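Local structure of isomaltodextranase (Arthrobacter globiformis, 5AWO) at residues 205-210 with 221-226. The protein hydrolyses the alpha-1,6-glucosidic linkages of dextran, releasing successive isomaltose units from the non-reducing ends of the chains. Sequence-based numbering, arbitrary orientation.
Sequences WYEDGR and HGRANY
His221 lies over one face of the Tyr206 ring: its CB sits 3.4 Å from Tyr206 CZ in a CH-pi contact, while its imidazole runs nearly parallel to the phenol (planes at 4°) but slid so far aside that the two rings barely overlap. Tyr226 CA meets the edge of the same phenol, in plane, and Asn225 CB touches its hydroxyl. The Tyr226 ring in turn carries the Glu207 carboxylate on one face, planes 19° apart, with OE1 toward the rim, 3.5 Å from Tyr226 CE2. With CG anti to the backbone N (chi1 -178°) and the chain extended beyond it, Glu207 lays its carboxylate along that face; its CB makes a CH-pi contact over the same face. Its OE2 takes a salt bridge on the syn side from Arg223 NH1 at 3.0 Å, carboxylate and guanidinium nearly coplanar, and a water near Glu207 OE1 takes a weak bond from Arg223 NH1. All this belongs to the (beta/alpha)8 barrel of the GH27 enzyme, where the chain leaves parallel strand 197-200, which leads to the probable nucleophile Asp201, forms helix 203-208 and returns through a loop that includes two short strands to start helix 223-237. The last turn of helix 203-208 offers its carbonyls to His221 and to Gly222, the N-cap of helix 223-237. Glu207 O accepts from Gly222 N (2.9 Å) and, from above the carbonyl plane, from His221 N; Tyr206 O lies in the imidazole plane and takes His221 ND1 on a lone pair at 2.8 Å. With NE2 bonded to Asp158, both imidazole nitrogens are engaged, which fixes the ring's rotation. Tyr226 OH is bonded to Glu257.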
ATOM      1  N   TRP A 205      16.952   0.471 -10.473  1.00 14.24           N
ATOM      2  CA  TRP A 205      17.957   0.289 -11.527  1.00 14.47           C
ATOM      3  C   TRP A 205      17.894   1.402 -12.581  1.00 15.45           C
ATOM      4  O   TRP A 205      18.946   1.909 -12.991  1.00 15.63           O
ATOM      5  CB  TRP A 205      17.836  -1.077 -12.173  1.00 14.98           C
ATOM      6  CG  TRP A 205      18.171  -2.244 -11.286  1.00 15.20           C
ATOM      7  CD1 TRP A 205      18.157  -2.289  -9.924  1.00 15.71           C
ATOM      8  CD2 TRP A 205      18.586  -3.551 -11.728  1.00 16.00           C
ATOM      9  NE1 TRP A 205      18.532  -3.544  -9.496  1.00 15.43           N
ATOM     10  CE2 TRP A 205      18.794  -4.338 -10.575  1.00 16.05           C
ATOM     11  CE3 TRP A 205      18.808  -4.129 -12.982  1.00 16.45           C
ATOM     12  CZ2 TRP A 205      19.210  -5.673 -10.642  1.00 16.76           C
ATOM     13  CZ3 TRP A 205      19.229  -5.456 -13.051  1.00 17.27           C
ATOM     14  CH2 TRP A 205      19.426  -6.213 -11.886  1.00 17.01           C
ATOM     15  N   TYR A 206      16.696   1.801 -12.984  1.00 15.71           N
ATOM     16  CA  TYR A 206      16.550   3.047 -13.786  1.00 15.12           C
ATOM     17  C   TYR A 206      17.140   4.268 -13.062  1.00 16.27           C
ATOM     18  O   TYR A 206      17.936   5.020 -13.629  1.00 17.58           O
ATOM     19  CB  TYR A 206      15.077   3.304 -14.126  1.00 15.90           C
ATOM     20  CG  TYR A 206      14.884   4.652 -14.776  1.00 15.84           C
ATOM     21  CD1 TYR A 206      15.129   4.817 -16.136  1.00 15.86           C
ATOM     22  CD2 TYR A 206      14.486   5.755 -14.044  1.00 16.38           C
ATOM     23  CE1 TYR A 206      14.991   6.054 -16.728  1.00 15.32           C
ATOM     24  CE2 TYR A 206      14.353   6.994 -14.635  1.00 16.95           C
ATOM     25  CZ  TYR A 206      14.613   7.133 -15.983  1.00 16.39           C
ATOM     26  OH  TYR A 206      14.459   8.407 -16.526  1.00 17.39           O
ATOM     27  N   GLU A 207      16.748   4.477 -11.820  1.00 15.88           N
ATOM     28  CA  GLU A 207      17.072   5.729 -11.110  1.00 16.43           C
ATOM     29  C   GLU A 207      18.570   5.969 -10.948  1.00 17.10           C
ATOM     30  O   GLU A 207      19.077   7.049 -11.345  1.00 18.65           O
ATOM     31  CB  GLU A 207      16.375   5.775  -9.748  1.00 16.76           C
ATOM     32  CG  GLU A 207      16.635   7.078  -8.991  1.00 18.12           C
ATOM     33  CD  GLU A 207      15.819   7.283  -7.741  1.00 19.82           C
ATOM     34  OE1 GLU A 207      15.250   6.310  -7.186  1.00 18.27           O
ATOM     35  OE2 GLU A 207      15.768   8.461  -7.286  1.00 19.70           O
ATOM     36  N   ASP A 208      19.277   5.012 -10.358  1.00 15.98           N
ATOM     37  CA  ASP A 208      20.724   5.226 -10.178  1.00 17.06           C
ATOM     38  C   ASP A 208      21.623   4.092 -10.674  1.00 17.19           C
ATOM     39  O   ASP A 208      22.828   4.148 -10.497  1.00 18.23           O
ATOM     40  CB  ASP A 208      21.045   5.665  -8.740  1.00 17.75           C
ATOM     41  CG  ASP A 208      20.926   4.558  -7.759  1.00 19.07           C
ATOM     42  OD1 ASP A 208      20.566   3.447  -8.184  1.00 18.62           O
ATOM     43  OD2 ASP A 208      21.189   4.833  -6.568  1.00 19.78           O
ATOM     44  N   GLY A 209      21.069   3.115 -11.374  1.00 16.13           N
ATOM     45  CA  GLY A 209      21.870   2.063 -11.945  1.00 17.24           C
ATOM     46  C   GLY A 209      22.629   1.178 -10.966  1.00 18.24           C
ATOM     47  O   GLY A 209      23.595   0.506 -11.386  1.00 20.04           O
ATOM     48  N   ARG A 210      22.188   1.188  -9.700  1.00 18.72           N
ATOM     49  CA  ARG A 210      22.863   0.502  -8.598  1.00 19.62           C
ATOM     50  C   ARG A 210      21.948  -0.536  -7.983  1.00 18.32           C
ATOM     51  O   ARG A 210      20.751  -0.301  -7.853  1.00 18.12           O
ATOM     52  CB  ARG A 210      23.302   1.507  -7.508  1.00 20.93           C
ATOM     53  CG  ARG A 210      24.408   2.485  -7.911  1.00 21.89           C
ATOM     54  CD  ARG A 210      24.877   3.348  -6.740  1.00 24.91           C
ATOM     55  NE  ARG A 210      25.869   4.371  -7.142  1.00 29.47           N
ATOM     56  CZ  ARG A 210      26.529   5.191  -6.310  1.00 31.45           C
ATOM     57  NH1 ARG A 210      26.367   5.132  -4.989  1.00 29.84           N
ATOM     58  NH2 ARG A 210      27.377   6.098  -6.809  1.00 31.43           N
ATOM     59  N   HIS A 221      19.982   7.329 -14.319  1.00 16.85           N
ATOM     60  CA  HIS A 221      19.197   8.354 -15.032  1.00 17.68           C
ATOM     61  C   HIS A 221      18.850   9.575 -14.224  1.00 19.93           C
ATOM     62  O   HIS A 221      18.373  10.566 -14.788  1.00 20.28           O
ATOM     63  CB  HIS A 221      17.985   7.706 -15.697  1.00 17.74           C
ATOM     64  CG  HIS A 221      18.396   6.678 -16.686  1.00 17.68           C
ATOM     65  ND1 HIS A 221      18.702   5.386 -16.329  1.00 17.98           N
ATOM     66  CD2 HIS A 221      18.722   6.788 -17.998  1.00 16.53           C
ATOM     67  CE1 HIS A 221      19.132   4.726 -17.389  1.00 17.89           C
ATOM     68  NE2 HIS A 221      19.160   5.561 -18.418  1.00 18.44           N
ATOM     69  N   GLY A 222      19.125   9.528 -12.911  1.00 18.50           N
ATOM     70  CA  GLY A 222      19.037  10.702 -12.056  1.00 19.97           C
ATOM     71  C   GLY A 222      17.685  10.924 -11.411  1.00 18.77           C
ATOM     72  O   GLY A 222      16.646  10.424 -11.872  1.00 17.92           O
ATOM     73  N   ARG A 223      17.706  11.762 -10.388  1.00 20.71           N
ATOM     74  CA  ARG A 223      16.550  11.991  -9.546  1.00 20.25           C
ATOM     75  C   ARG A 223      15.439  12.757 -10.255  1.00 20.61           C
ATOM     76  O   ARG A 223      14.261  12.418 -10.149  1.00 20.43           O
ATOM     77  CB  ARG A 223      16.999  12.755  -8.294  1.00 20.63           C
ATOM     78  CG  ARG A 223      15.908  13.000  -7.287  1.00 21.41           C
ATOM     79  CD  ARG A 223      15.408  11.696  -6.729  1.00 21.58           C
ATOM     80  NE  ARG A 223      14.401  11.945  -5.704  1.00 21.73           N
ATOM     81  CZ  ARG A 223      13.643  11.009  -5.145  1.00 21.31           C
ATOM     82  NH1 ARG A 223      13.778   9.746  -5.518  1.00 19.70           N
ATOM     83  NH2 ARG A 223      12.767  11.344  -4.207  1.00 22.08           N
ATOM     84  N   ALA A 224      15.795  13.809 -10.987  1.00 21.47           N
ATOM     85  CA  ALA A 224      14.775  14.615 -11.627  1.00 19.97           C
ATOM     86  C   ALA A 224      14.052  13.798 -12.697  1.00 18.44           C
ATOM     87  O   ALA A 224      12.833  13.866 -12.828  1.00 18.49           O
ATOM     88  CB  ALA A 224      15.394  15.888 -12.228  1.00 21.89           C
ATOM     89  N   ASN A 225      14.804  12.992 -13.434  1.00 18.20           N
ATOM     90  CA  ASN A 225      14.218  12.160 -14.478  1.00 17.91           C
ATOM     91  C   ASN A 225      13.293  11.088 -13.900  1.00 17.37           C
ATOM     92  O   ASN A 225      12.240  10.813 -14.450  1.00 18.05           O
ATOM     93  CB  ASN A 225      15.304  11.519 -15.325  1.00 18.58           C
ATOM     94  CG  ASN A 225      15.952  12.500 -16.276  1.00 19.47           C
ATOM     95  OD1 ASN A 225      15.391  13.559 -16.563  1.00 20.13           O
ATOM     96  ND2 ASN A 225      17.121  12.156 -16.755  1.00 19.84           N
ATOM     97  N   TYR A 226      13.691  10.508 -12.780  1.00 18.14           N
ATOM     98  CA  TYR A 226      12.848   9.542 -12.067  1.00 17.27           C
ATOM     99  C   TYR A 226      11.545  10.165 -11.603  1.00 16.86           C
ATOM    100  O   TYR A 226      10.458   9.605 -11.811  1.00 17.04           O
ATOM    101  CB  TYR A 226      13.635   9.026 -10.864  1.00 16.37           C
ATOM    102  CG  TYR A 226      12.936   7.982 -10.013  1.00 15.80           C
ATOM    103  CD1 TYR A 226      12.646   6.730 -10.521  1.00 16.53           C
ATOM    104  CD2 TYR A 226      12.610   8.243  -8.703  1.00 16.41           C
ATOM    105  CE1 TYR A 226      12.033   5.772  -9.743  1.00 15.37           C
ATOM    106  CE2 TYR A 226      12.014   7.281  -7.902  1.00 16.17           C
ATOM    107  CZ  TYR A 226      11.733   6.050  -8.421  1.00 15.99           C
ATOM    108  OH  TYR A 226      11.141   5.064  -7.639  1.00 16.09           O
TER
HETATM  109  O   HOH W   1      13.603   6.791  -4.790  1.00 16.68           O